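PDB 2ZUX: rhamnogalacturonan endolyase YesW from Bacillus subtilis, which cleaves rhamnosyl-galacturonate bonds inside type I rhamnogalacturonan of plant cell walls by elimination, releasing oligosaccharides and requiring calcium or manganese for activity. Local coordinates for residues Q127-L132 and T161-I166; G201-D204 and K208-G211. All blocks are in the same frame, centred on the assembly; numbering follows the deposited sequence.

Contacts 1 and 2 set a propeller blade's interior beside a loop that leaves a blade. Contact 1 is buried, apolar side-chain packing next to a calcium site that joins next-but-one strands of one blade. Contact 2, whose centre lies about 27 Å from that of the chain against about 16 Å for contact 1, is partly buried and belongs to the long connection between strands 193-198 and 230-235 of another blade; it is held mainly by backbone hydrogen bonds and presents rhamnose with a surface. The two share no segment but meet where I166, of 161-166, packs its CG2 against K203 O at 3.5 Å, so the edge strand 162-167 of contact 1's blade abuts the sugar-binding loop.

Contact 1: Q127-L132 and T161-I166; sequences QYELIL and TKLWRI. With CA (calcium ion), chain H.
E129 with L163 and I131 with W164 join two strands of an antiparallel propeller blade, beside a calcium loop of the DxDxDG type known from EF-hands. The strands are not neighbours: 152-156 runs between them and hydrogen-bonds to both, which is why E129 CA and L163 CA stand 9.4 Å apart and side chains alone close the distance. CG of E129 meets L163 CD1 at 4.1 Å, the two side chains crossing at about a right angle. With its chain bent at chi2 (63°), E129 offers this methylene to the leucine while its carboxylate swings to the calcium, binding through both OE1 and OE2 at 2.5 Å each. Q127 gives its backbone O to the metal at 2.3 Å, a water adds a ligand at 2.4 Å, and D121, D123 and D125 complete the site. The backbone of V122 is a polar partner of the carboxylate, and L163 also touches V122. Further along, CD1 of I131 approaches CZ2 of W164 at 4.1 Å, and both side chains also rest on A155 of the middle strand. The indole is fixed close to this contact, its NE1 hydrogen-bonded to G236 O. One glutamate thus works in two chemistries, its methylene in the apolar packing and its charged end on the metal, an arrangement consistent with a structural calcium that ties the loop to the blade.

Contact 2: G201-D204 and K208-G211; sequences GTKD and KVIG. With RAM (alpha-L-rhamnopyranose), chain P.
G201 and V209 touch at 3.5 Å, CA to CG1, in the wall of a rhamnose pocket that K170, A213 and N214 help complete. The sugar's O3 donates a hydrogen bond to G201 O at 2.6 Å, while K203 lays CE 3.5 Å from its O4 and V209 CG2 lies near its O1. Behind this shell the two segments pair antiparallel, K203 and V209 forming a non-hydrogen-bonded pair. On one side I210 N bonds to T202 O (2.7 Å, N-H...O 173°) and G201 N to I210 O; on the other, D204 N bonds to K208 O. The D204 side chain ties off the turn: chi1 of 81° folds CG back over the backbone, bringing OD1 to K208 N at 3.1 Å, met from above the carboxylate plane; T206 OG1 and E241 N bind this carboxylate too. With alanine in place of D204, K208 N, E241 N and T206 OG1 would probably lose this partner and the turn be freer to shift. Such a site may belong to the suggested carbohydrate-binding region away from the active site. I210 runs alongside T202, CD1 beside CG2, and packs on F234 and T244 of strands 230-235 and 241-246, seating the loop on its own blade.

Contact 1: Q127-L132 and T161-I166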
loop_
_atom_site.group_PDB
_atom_site.type_symbol
_atom_site.label_atom_id
_atom_site.label_comp_id
_atom_site.label_asym_id
_atom_site.label_seq_id
_atom_site.Cartn_x
_atom_site.Cartn_y
_atom_site.Cartn_z
ATOM N N GLN A 127 -11.236 13.465 3.491
ATOM C CA GLN A 127 -9.963 13.374 4.216
ATOM C C GLN A 127 -9.789 11.945 4.719
ATOM O O GLN A 127 -10.707 11.374 5.306
ATOM C CB GLN A 127 -9.934 14.355 5.393
ATOM C CG GLN A 127 -8.691 14.237 6.269
ATOM C CD GLN A 127 -8.715 15.178 7.443
ATOM O OE1 GLN A 127 -8.488 16.378 7.290
ATOM N NE2 GLN A 127 -8.966 14.640 8.633
ATOM N N TYR A 128 -8.615 11.368 4.498
ATOM C CA TYR A 128 -8.360 9.996 4.921
ATOM C C TYR A 128 -8.259 9.827 6.426
ATOM O O TYR A 128 -7.703 10.680 7.124
ATOM C CB TYR A 128 -7.074 9.468 4.289
ATOM C CG TYR A 128 -7.178 9.249 2.803
ATOM C CD1 TYR A 128 -8.040 8.286 2.284
ATOM C CD2 TYR A 128 -6.409 9.994 1.918
ATOM C CE1 TYR A 128 -8.148 8.078 0.928
ATOM C CE2 TYR A 128 -6.504 9.792 0.556
ATOM C CZ TYR A 128 -7.376 8.841 0.062
ATOM O OH TYR A 128 -7.475 8.635 -1.294
ATOM N N GLU A 129 -8.792 8.702 6.896
ATOM C CA GLU A 129 -8.516 8.161 8.214
ATOM C C GLU A 129 -7.392 7.133 8.083
ATOM O O GLU A 129 -7.189 6.549 7.012
ATOM C CB GLU A 129 -9.757 7.471 8.786
ATOM C CG GLU A 129 -10.808 8.396 9.393
ATOM C CD GLU A 129 -11.434 9.347 8.391
ATOM O OE1 GLU A 129 -12.065 8.888 7.409
ATOM O OE2 GLU A 129 -11.317 10.575 8.598
ATOM N N LEU A 130 -6.669 6.917 9.176
ATOM C CA LEU A 130 -5.647 5.882 9.253
ATOM C C LEU A 130 -6.208 4.640 9.930
ATOM O O LEU A 130 -6.795 4.730 11.010
ATOM C CB LEU A 130 -4.445 6.402 10.035
ATOM C CG LEU A 130 -3.530 7.326 9.233
ATOM C CD1 LEU A 130 -2.722 8.236 10.152
ATOM C CD2 LEU A 130 -2.627 6.521 8.291
ATOM N N ILE A 131 -6.030 3.491 9.280
ATOM C CA ILE A 131 -6.402 2.202 9.850
ATOM C C ILE A 131 -5.088 1.518 10.220
ATOM O O ILE A 131 -4.280 1.205 9.334
ATOM C CB ILE A 131 -7.225 1.341 8.850
ATOM C CG1 ILE A 131 -8.442 2.114 8.303
ATOM C CG2 ILE A 131 -7.647 0.007 9.479
ATOM C CD1 ILE A 131 -9.430 2.612 9.352
ATOM N N LEU A 132 -4.869 1.311 11.517
ATOM C CA LEU A 132 -3.590 0.858 12.037
ATOM C C LEU A 132 -3.638 -0.528 12.647
ATOM O O LEU A 132 -4.518 -0.825 13.462
ATOM C CB LEU A 132 -3.108 1.840 13.106
ATOM C CG LEU A 132 -1.797 1.512 13.830
ATOM C CD1 LEU A 132 -0.622 1.649 12.875
ATOM C CD2 LEU A 132 -1.624 2.418 15.037
ATOM N N THR A 161 -8.622 11.512 16.994
ATOM C CA THR A 161 -9.824 10.825 17.464
ATOM C C THR A 161 -9.721 9.341 17.131
ATOM O O THR A 161 -9.588 8.967 15.959
ATOM C CB THR A 161 -11.109 11.379 16.811
ATOM O OG1 THR A 161 -11.202 12.797 17.025
ATOM C CG2 THR A 161 -12.353 10.702 17.394
ATOM N N LYS A 162 -9.768 8.503 18.163
ATOM C CA LYS A 162 -9.830 7.057 17.972
ATOM C C LYS A 162 -11.280 6.646 17.739
ATOM O O LYS A 162 -12.130 6.779 18.628
ATOM C CB LYS A 162 -9.236 6.328 19.176
ATOM C CG LYS A 162 -9.241 4.815 19.047
ATOM C CD LYS A 162 -8.819 4.186 20.358
ATOM C CE LYS A 162 -9.332 2.770 20.473
ATOM N NZ LYS A 162 -9.182 2.281 21.867
ATOM N N LEU A 163 -11.571 6.156 16.541
ATOM C CA LEU A 163 -12.941 5.797 16.191
ATOM C C LEU A 163 -13.369 4.453 16.747
ATOM O O LEU A 163 -14.519 4.294 17.154
ATOM C CB LEU A 163 -13.150 5.844 14.678
ATOM C CG LEU A 163 -12.869 7.200 14.026
ATOM C CD1 LEU A 163 -13.080 7.110 12.533
ATOM C CD2 LEU A 163 -13.743 8.308 14.624
ATOM N N TRP A 164 -12.445 3.491 16.748
ATOM C CA TRP A 164 -12.717 2.143 17.225
ATOM C C TRP A 164 -11.471 1.291 17.269
ATOM O O TRP A 164 -10.431 1.658 16.709
ATOM C CB TRP A 164 -13.762 1.446 16.343
ATOM C CG TRP A 164 -13.544 1.543 14.852
ATOM C CD1 TRP A 164 -14.158 2.411 13.997
ATOM C CD2 TRP A 164 -12.685 0.727 14.038
ATOM N NE1 TRP A 164 -13.742 2.193 12.708
ATOM C CE2 TRP A 164 -12.842 1.161 12.701
ATOM C CE3 TRP A 164 -11.799 -0.326 14.306
ATOM C CZ2 TRP A 164 -12.136 0.588 11.636
ATOM C CZ3 TRP A 164 -11.092 -0.895 13.243
ATOM C CH2 TRP A 164 -11.277 -0.437 11.926
ATOM N N ARG A 165 -11.611 0.158 17.948
ATOM C CA ARG A 165 -10.635 -0.919 17.948
ATOM C C ARG A 165 -11.357 -2.233 17.706
ATOM O O ARG A 165 -12.375 -2.521 18.352
ATOM C CB ARG A 165 -9.887 -0.987 19.287
ATOM C CG ARG A 165 -9.036 -2.258 19.493
ATOM C CD ARG A 165 -8.071 -2.120 20.662
ATOM N NE ARG A 165 -7.196 -0.973 20.433
ATOM C CZ ARG A 165 -6.534 -0.306 21.373
ATOM N NH1 ARG A 165 -6.594 -0.679 22.652
ATOM N NH2 ARG A 165 -5.792 0.735 21.027
ATOM N N ILE A 166 -10.819 -3.020 16.779
ATOM C CA ILE A 166 -11.226 -4.405 16.568
ATOM C C ILE A 166 -10.143 -5.292 17.165
ATOM O O ILE A 166 -8.952 -5.069 16.929
ATOM C CB ILE A 166 -11.387 -4.710 15.056
ATOM C CG1 ILE A 166 -12.588 -3.952 14.492
ATOM C CG2 ILE A 166 -11.500 -6.232 14.781
ATOM C CD1 ILE A 166 -12.709 -4.022 12.984
HETATM CA CA CA H . -12.634 11.246 6.625
HETATM O O HOH W 1 -12.086 13.140 7.966
#

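Contact 2: G201-D204 and K208-G211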
loop_
_atom_site.group_PDB
_atom_site.type_symbol
_atom_site.label_atom_id
_atom_site.label_comp_id
_atom_site.label_asym_id
_atom_site.label_seq_id
_atom_site.Cartn_x
_atom_site.Cartn_y
_atom_site.Cartn_z
ATOM N N GLY A 201 -14.506 -15.474 18.228
ATOM C CA GLY A 201 -13.810 -14.696 19.231
ATOM C C GLY A 201 -13.321 -13.341 18.762
ATOM O O GLY A 201 -12.905 -12.535 19.576
ATOM N N THR A 202 -13.334 -13.087 17.456
ATOM C CA THR A 202 -13.043 -11.746 16.961
ATOM C C THR A 202 -14.099 -10.799 17.529
ATOM O O THR A 202 -15.288 -11.113 17.495
ATOM C CB THR A 202 -13.064 -11.706 15.425
ATOM O OG1 THR A 202 -11.971 -12.485 14.914
ATOM C CG2 THR A 202 -12.962 -10.259 14.904
ATOM N N LYS A 203 -13.655 -9.660 18.058
ATOM C CA LYS A 203 -14.553 -8.682 18.662
ATOM C C LYS A 203 -14.565 -7.417 17.807
ATOM O O LYS A 203 -13.510 -6.815 17.556
ATOM C CB LYS A 203 -14.097 -8.381 20.090
ATOM C CG LYS A 203 -15.080 -7.548 20.907
ATOM C CD LYS A 203 -14.801 -7.622 22.414
ATOM C CE LYS A 203 -13.406 -7.123 22.776
ATOM N NZ LYS A 203 -13.210 -5.659 22.552
ATOM N N ASP A 204 -15.751 -7.017 17.360
ATOM C CA ASP A 204 -15.863 -5.858 16.490
ATOM C C ASP A 204 -15.708 -4.556 17.277
ATOM O O ASP A 204 -15.524 -4.578 18.506
ATOM C CB ASP A 204 -17.115 -5.931 15.585
ATOM C CG ASP A 204 -18.419 -5.495 16.265
ATOM O OD1 ASP A 204 -18.421 -5.003 17.408
ATOM O OD2 ASP A 204 -19.463 -5.647 15.598
ATOM N N LYS A 208 -18.924 -6.445 20.049
ATOM C CA LYS A 208 -19.686 -7.656 19.752
ATOM C C LYS A 208 -18.750 -8.731 19.238
ATOM O O LYS A 208 -17.967 -8.499 18.311
ATOM C CB LYS A 208 -20.785 -7.372 18.733
ATOM C CG LYS A 208 -21.782 -8.521 18.609
ATOM C CD LYS A 208 -22.753 -8.319 17.471
ATOM C CE LYS A 208 -22.147 -8.755 16.155
ATOM N NZ LYS A 208 -22.358 -10.208 15.928
ATOM N N VAL A 209 -18.822 -9.904 19.848
ATOM C CA VAL A 209 -17.953 -11.013 19.484
ATOM C C VAL A 209 -18.596 -11.841 18.364
ATOM O O VAL A 209 -19.793 -12.151 18.404
ATOM C CB VAL A 209 -17.607 -11.871 20.723
ATOM C CG1 VAL A 209 -16.657 -12.986 20.351
ATOM C CG2 VAL A 209 -16.984 -11.008 21.818
ATOM N N ILE A 210 -17.790 -12.156 17.351
ATOM C CA ILE A 210 -18.214 -12.938 16.193
ATOM C C ILE A 210 -18.171 -14.436 16.500
ATOM O O ILE A 210 -17.237 -14.923 17.130
ATOM C CB ILE A 210 -17.320 -12.604 14.965
ATOM C CG1 ILE A 210 -17.535 -11.142 14.549
ATOM C CG2 ILE A 210 -17.605 -13.547 13.787
ATOM C CD1 ILE A 210 -16.565 -10.618 13.515
ATOM N N GLY A 211 -19.200 -15.153 16.049
ATOM C CA GLY A 211 -19.243 -16.615 16.127
ATOM C C GLY A 211 -19.369 -17.183 17.527
ATOM O O GLY A 211 -20.093 -16.649 18.371
HETATM C C1 RAM P . -14.577 -13.624 25.113
HETATM C C2 RAM P . -13.594 -14.022 24.012
HETATM C C3 RAM P . -13.345 -12.837 23.078
HETATM C C4 RAM P . -12.883 -11.622 23.876
HETATM C C5 RAM P . -13.891 -11.320 24.989
HETATM C C6 RAM P . -13.431 -10.177 25.890
HETATM O O1 RAM P . -15.854 -13.387 24.557
HETATM O O2 RAM P . -12.385 -14.444 24.607
HETATM O O3 RAM P . -12.388 -13.156 22.092
HETATM O O4 RAM P . -12.767 -10.523 23.001
HETATM O O5 RAM P . -14.111 -12.468 25.799
#